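Local coordinates for protein beta-glucuronidase (uncultured Clostridium sp., PDB 6U7J) that hydrolyses beta-D-glucuronides as a gut bacterial glycoside hydrolase family 2 enzyme, and probably contributes to reactivating estrogens from their glucuronides, at residues 15-20 / 268-273; 570-575 / 580-585. All blocks are in the same frame, centred on the assembly; numbering follows the deposited sequence.

In the fold
Contacts 1 and 2 lie on opposite sides of the chain's centre, their own centres about 46 Å apart and their nearest atoms about 29 Å apart. Contact 1 brings together two beta-sheet parts of the enzyme: the loop leading into strand 20-32 of the sugar-binding domain meets the end of strand 265-271. It is small and partly buried, rests on van der Waals touches, and has a second subunit beside it. Contact 2 is local in sequence and buried, with about three times the buried surface; within the TIM-barrel domain it joins the loop after strand 545-551 to the first part of the last helix, 581-592, through two hydrogen bonds and apolar packing.

Contact 1 (15-20 / 268-273); sequences DNEARQ and DIYFGQ
The Tyr270 ring meets the Glu17 carboxylate obliquely: OE2 of Glu17 comes to 3.8 Å from CE2 of Tyr270, the two planes are 36° apart, and the side chains cross at about a right angle. Glu17 gets there by a bent chain: its CG sits between the backbone N and the carbonyl carbon (chi1 83°), and the chain bends at chi2 (-82°). The polar bond of Glu17 runs from OE1 to ND1 of His275, whose ring also stacks on that of Tyr270, so one histidine both holds the acid and packs on the tyrosine. The closest touch is that of the Ala18 methyl, whose CB lies 3.3 Å from the backbone O of Gln273; this carbonyl also accepts a hydrogen bond from Arg87 of the second subunit, which packs against Glu17 and Ala18 as well. The loop is shaped by Asn16, whose OD1 takes two backbone N-H groups, Ala18 N at 2.6 Å and Arg19 N at 2.8 Å, as an Asx turn extended into an Asx motif. Asn16 ND2 reaches the carbonyl of His275. The loop thus leads into strand 20-32 of the sugar-binding domain while leaning on the turn between strands 265-271 and 274-280, neighbours in a four-stranded antiparallel sheet.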
loop_
_atom_site.group_PDB
_atom_site.type_symbol
_atom_site.label_atom_id
_atom_site.label_comp_id
_atom_site.label_asym_id
_atom_site.label_seq_id
_atom_site.Cartn_x
_atom_site.Cartn_y
_atom_site.Cartn_z
ATOM N N ASP B 15 -10.320 43.505 -12.515
ATOM C CA ASP B 15 -11.157 44.387 -11.703
ATOM C C ASP B 15 -10.403 45.677 -11.418
ATOM O O ASP B 15 -9.265 45.635 -10.940
ATOM C CB ASP B 15 -11.531 43.750 -10.363
ATOM C CG ASP B 15 -12.588 42.675 -10.493
ATOM O OD1 ASP B 15 -12.296 41.524 -10.096
ATOM O OD2 ASP B 15 -13.701 42.973 -10.988
ATOM N N ASN B 16 -11.049 46.820 -11.675
ATOM C CA ASN B 16 -10.502 48.110 -11.254
ATOM C C ASN B 16 -11.646 49.111 -11.075
ATOM O O ASN B 16 -12.777 48.713 -10.802
ATOM C CB ASN B 16 -9.447 48.614 -12.258
ATOM C CG ASN B 16 -9.954 48.641 -13.693
ATOM O OD1 ASN B 16 -11.073 49.075 -13.964
ATOM N ND2 ASN B 16 -9.121 48.190 -14.622
ATOM N N GLU B 17 -11.371 50.411 -11.221
ATOM C CA GLU B 17 -12.444 51.400 -11.089
ATOM C C GLU B 17 -13.409 51.372 -12.267
ATOM O O GLU B 17 -14.522 51.900 -12.150
ATOM C CB GLU B 17 -11.848 52.803 -10.946
ATOM C CG GLU B 17 -11.479 53.438 -12.272
ATOM C CD GLU B 17 -10.130 52.984 -12.790
ATOM O OE1 GLU B 17 -9.558 52.006 -12.231
ATOM O OE2 GLU B 17 -9.637 53.620 -13.760
ATOM N N ALA B 18 -13.010 50.762 -13.385
ATOM C CA ALA B 18 -13.732 50.800 -14.653
ATOM C C ALA B 18 -14.336 49.468 -15.063
ATOM O O ALA B 18 -15.418 49.450 -15.646
ATOM C CB ALA B 18 -12.801 51.269 -15.776
ATOM N N ARG B 19 -13.651 48.357 -14.803
ATOM C CA ARG B 19 -14.103 47.034 -15.209
ATOM C C ARG B 19 -14.366 46.182 -13.974
ATOM O O ARG B 19 -13.740 46.373 -12.921
ATOM C CB ARG B 19 -13.073 46.334 -16.104
ATOM C CG ARG B 19 -12.640 47.096 -17.347
ATOM C CD ARG B 19 -11.555 46.342 -18.101
ATOM N NE ARG B 19 -11.225 46.938 -19.399
ATOM C CZ ARG B 19 -10.838 46.233 -20.459
ATOM N NH1 ARG B 19 -10.743 44.906 -20.385
ATOM N NH2 ARG B 19 -10.543 46.846 -21.595
ATOM N N GLN B 20 -15.301 45.245 -14.105
ATOM C CA GLN B 20 -15.620 44.367 -12.992
ATOM C C GLN B 20 -15.886 42.950 -13.503
ATOM O O GLN B 20 -16.255 42.763 -14.667
ATOM C CB GLN B 20 -16.816 44.871 -12.178
ATOM C CG GLN B 20 -16.864 44.264 -10.788
ATOM C CD GLN B 20 -17.997 44.797 -9.933
ATOM O OE1 GLN B 20 -19.051 45.229 -10.436
ATOM N NE2 GLN B 20 -17.785 44.769 -8.619
ATOM N N ASP B 268 0.271 50.328 -17.719
ATOM C CA ASP B 268 -0.909 50.895 -17.077
ATOM C C ASP B 268 -1.541 51.897 -18.035
ATOM O O ASP B 268 -0.934 52.934 -18.343
ATOM C CB ASP B 268 -0.517 51.553 -15.756
ATOM C CG ASP B 268 -1.710 51.909 -14.873
ATOM O OD1 ASP B 268 -2.778 51.250 -14.944
ATOM O OD2 ASP B 268 -1.553 52.863 -14.075
ATOM N N ILE B 269 -2.755 51.592 -18.495
ATOM C CA ILE B 269 -3.358 52.240 -19.653
ATOM C C ILE B 269 -4.687 52.867 -19.253
ATOM O O ILE B 269 -5.538 52.202 -18.645
ATOM C CB ILE B 269 -3.568 51.238 -20.801
ATOM C CG1 ILE B 269 -2.269 50.489 -21.100
ATOM C CG2 ILE B 269 -4.119 51.932 -22.036
ATOM C CD1 ILE B 269 -2.435 49.324 -22.070
ATOM N N TYR B 270 -4.876 54.134 -19.629
ATOM C CA TYR B 270 -6.133 54.845 -19.440
ATOM C C TYR B 270 -6.663 55.299 -20.796
ATOM O O TYR B 270 -5.954 55.963 -21.558
ATOM C CB TYR B 270 -5.952 56.042 -18.506
ATOM C CG TYR B 270 -5.635 55.662 -17.073
ATOM C CD1 TYR B 270 -4.332 55.373 -16.679
ATOM C CD2 TYR B 270 -6.640 55.601 -16.115
ATOM C CE1 TYR B 270 -4.042 55.021 -15.364
ATOM C CE2 TYR B 270 -6.363 55.263 -14.814
ATOM C CZ TYR B 270 -5.066 54.976 -14.442
ATOM O OH TYR B 270 -4.805 54.638 -13.131
ATOM N N PHE B 271 -7.910 54.942 -21.091
ATOM C CA PHE B 271 -8.512 55.201 -22.399
ATOM C C PHE B 271 -9.968 55.586 -22.154
ATOM O O PHE B 271 -10.817 54.718 -21.921
ATOM C CB PHE B 271 -8.385 53.987 -23.318
ATOM C CG PHE B 271 -9.062 54.148 -24.658
ATOM C CD1 PHE B 271 -8.506 54.956 -25.643
ATOM C CD2 PHE B 271 -10.248 53.479 -24.936
ATOM C CE1 PHE B 271 -9.122 55.096 -26.889
ATOM C CE2 PHE B 271 -10.875 53.612 -26.174
ATOM C CZ PHE B 271 -10.314 54.431 -27.152
ATOM N N GLY B 272 -10.242 56.886 -22.186
ATOM C CA GLY B 272 -11.592 57.371 -21.959
ATOM C C GLY B 272 -12.067 57.062 -20.554
ATOM O O GLY B 272 -11.497 57.522 -19.562
ATOM N N GLN B 273 -13.132 56.281 -20.454
ATOM C CA GLN B 273 -13.558 55.759 -19.166
ATOM C C GLN B 273 -12.871 54.444 -18.810
ATOM O O GLN B 273 -12.944 54.025 -17.652
ATOM C CB GLN B 273 -15.077 55.572 -19.152
ATOM C CG GLN B 273 -15.871 56.887 -19.208
ATOM C CD GLN B 273 -15.650 57.741 -17.970
ATOM O OE1 GLN B 273 -16.129 57.417 -16.877
ATOM N NE2 GLN B 273 -14.900 58.831 -18.128
#

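Contact 2 (570-575 / 580-585); sequences KGIFTR and KTAAFA
Ile572 and Lys580 are joined backbone to backbone beside helix 581-592, the last of the TIM-barrel domain: Lys580 N donates to Ile572 O at 3.1 Å, almost straight (172°) and in the carbonyl plane. The loop 570-575 thereby lies against the first part of that helix, bringing the CA atoms of Ile572 and Ala583 to 5.7 Å. The apolar half of the contact belongs to Ile572. Ile572 CG2, anti to the backbone N, packs 3.6 Å from Ala583 CB and also meets Ala583 CA. Ile572 CD1 makes a looser touch with Ala582 CB, at 4.2 Å. Farther along the loop, CE1 of Phe573 approaches the Ala583 methyl obliquely. The Phe573 ring also packs on Leu328, Trp331 and Ile332 of helix 319-332, and Ile572 on Ile332 and on Ile550 of strand 545-551, so these two loop side chains lie between that strand and that helix. The polar half belongs to Lys580. Its chain, extended beyond CG, runs past the carbonyls of Ile572 and Gly571, and Lys580 CE passes 4.0 Å from Phe573 O. The buried ammonium group has several partners: a salt bridge to Asp555, a bond to the carbonyl of Thr511, and one to Gly571 O. Lys580 NZ meets Gly571 O at 3.0 Å, tilted 26° from the carbonyl plane; the same oxygen accepts from Gln528 NE2 of helix 525-540.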
loop_
_atom_site.group_PDB
_atom_site.type_symbol
_atom_site.label_atom_id
_atom_site.label_comp_id
_atom_site.label_asym_id
_atom_site.label_seq_id
_atom_site.Cartn_x
_atom_site.Cartn_y
_atom_site.Cartn_z
ATOM N N LYS B 570 4.420 7.005 -13.421
ATOM C CA LYS B 570 5.774 7.546 -13.581
ATOM C C LYS B 570 6.004 8.816 -12.776
ATOM O O LYS B 570 7.108 9.373 -12.838
ATOM C CB LYS B 570 6.094 7.827 -15.055
ATOM C CG LYS B 570 5.987 6.620 -15.980
ATOM C CD LYS B 570 6.774 6.851 -17.265
ATOM C CE LYS B 570 6.770 5.607 -18.134
ATOM N NZ LYS B 570 5.376 5.215 -18.439
ATOM N N GLY B 571 5.005 9.295 -12.040
ATOM C CA GLY B 571 5.190 10.450 -11.178
ATOM C C GLY B 571 6.386 10.334 -10.243
ATOM O O GLY B 571 6.659 9.260 -9.686
ATOM N N ILE B 572 7.135 11.433 -10.111
ATOM C CA ILE B 572 8.125 11.565 -9.049
ATOM C C ILE B 572 7.410 11.821 -7.732
ATOM O O ILE B 572 7.895 11.436 -6.661
ATOM C CB ILE B 572 9.130 12.689 -9.399
ATOM C CG1 ILE B 572 10.148 12.209 -10.438
ATOM C CG2 ILE B 572 9.897 13.165 -8.199
ATOM C CD1 ILE B 572 10.657 10.775 -10.206
ATOM N N PHE B 573 6.239 12.454 -7.793
ATOM C CA PHE B 573 5.341 12.618 -6.663
ATOM C C PHE B 573 4.070 11.790 -6.878
ATOM O O PHE B 573 3.706 11.439 -8.008
ATOM C CB PHE B 573 4.985 14.099 -6.477
ATOM C CG PHE B 573 6.167 14.979 -6.177
ATOM C CD1 PHE B 573 6.620 15.137 -4.873
ATOM C CD2 PHE B 573 6.819 15.662 -7.202
ATOM C CE1 PHE B 573 7.718 15.952 -4.590
ATOM C CE2 PHE B 573 7.909 16.493 -6.935
ATOM C CZ PHE B 573 8.367 16.629 -5.624
ATOM N N THR B 574 3.393 11.463 -5.782
ATOM C CA THR B 574 2.113 10.773 -5.929
ATOM C C THR B 574 1.067 11.747 -6.464
ATOM O O THR B 574 1.308 12.960 -6.573
ATOM C CB THR B 574 1.656 10.192 -4.598
ATOM O OG1 THR B 574 1.346 11.273 -3.703
ATOM C CG2 THR B 574 2.768 9.296 -3.974
ATOM N N ARG B 575 -0.119 11.212 -6.792
ATOM C CA ARG B 575 -1.195 12.092 -7.241
ATOM C C ARG B 575 -1.556 13.077 -6.145
ATOM O O ARG B 575 -2.016 14.191 -6.430
ATOM C CB ARG B 575 -2.432 11.288 -7.666
ATOM C CG ARG B 575 -3.433 12.075 -8.543
ATOM C CD ARG B 575 -4.395 11.127 -9.238
ATOM N NE ARG B 575 -5.151 11.727 -10.345
ATOM C CZ ARG B 575 -6.417 11.452 -10.621
ATOM N NH1 ARG B 575 -7.099 10.606 -9.854
ATOM N NH2 ARG B 575 -7.003 12.022 -11.666
ATOM N N LYS B 580 8.041 10.136 -3.803
ATOM C CA LYS B 580 8.644 8.816 -3.703
ATOM C C LYS B 580 10.150 8.986 -3.476
ATOM O O LYS B 580 10.668 10.107 -3.497
ATOM C CB LYS B 580 8.329 8.001 -4.959
ATOM C CG LYS B 580 6.881 8.217 -5.485
ATOM C CD LYS B 580 6.543 7.367 -6.725
ATOM C CE LYS B 580 5.176 7.752 -7.295
ATOM N NZ LYS B 580 4.865 7.098 -8.600
ATOM N N THR B 581 10.882 7.873 -3.295
ATOM C CA THR B 581 12.298 7.976 -2.907
ATOM C C THR B 581 13.125 8.756 -3.927
ATOM O O THR B 581 13.972 9.567 -3.549
ATOM C CB THR B 581 12.928 6.592 -2.708
ATOM O OG1 THR B 581 12.849 5.843 -3.927
ATOM C CG2 THR B 581 12.239 5.832 -1.621
ATOM N N ALA B 582 12.904 8.521 -5.223
ATOM C CA ALA B 582 13.733 9.172 -6.230
ATOM C C ALA B 582 13.679 10.697 -6.129
ATOM O O ALA B 582 14.657 11.372 -6.473
ATOM C CB ALA B 582 13.315 8.723 -7.625
ATOM N N ALA B 583 12.569 11.258 -5.636
ATOM C CA ALA B 583 12.478 12.710 -5.518
ATOM C C ALA B 583 13.650 13.277 -4.731
ATOM O O ALA B 583 14.161 14.356 -5.055
ATOM C CB ALA B 583 11.158 13.116 -4.861
ATOM N N PHE B 584 14.089 12.563 -3.695
ATOM C CA PHE B 584 15.128 13.083 -2.818
ATOM C C PHE B 584 16.486 13.054 -3.504
ATOM O O PHE B 584 17.299 13.967 -3.319
ATOM C CB PHE B 584 15.148 12.290 -1.504
ATOM C CG PHE B 584 13.955 12.566 -0.641
ATOM C CD1 PHE B 584 13.945 13.660 0.220
ATOM C CD2 PHE B 584 12.819 11.773 -0.729
ATOM C CE1 PHE B 584 12.825 13.944 0.993
ATOM C CE2 PHE B 584 11.697 12.056 0.032
ATOM C CZ PHE B 584 11.699 13.146 0.893
ATOM N N ALA B 585 16.737 12.027 -4.314
ATOM C CA ALA B 585 17.974 11.988 -5.086
ATOM C C ALA B 585 17.966 13.047 -6.175
ATOM O O ALA B 585 18.975 13.729 -6.386
ATOM C CB ALA B 585 18.181 10.599 -5.693
#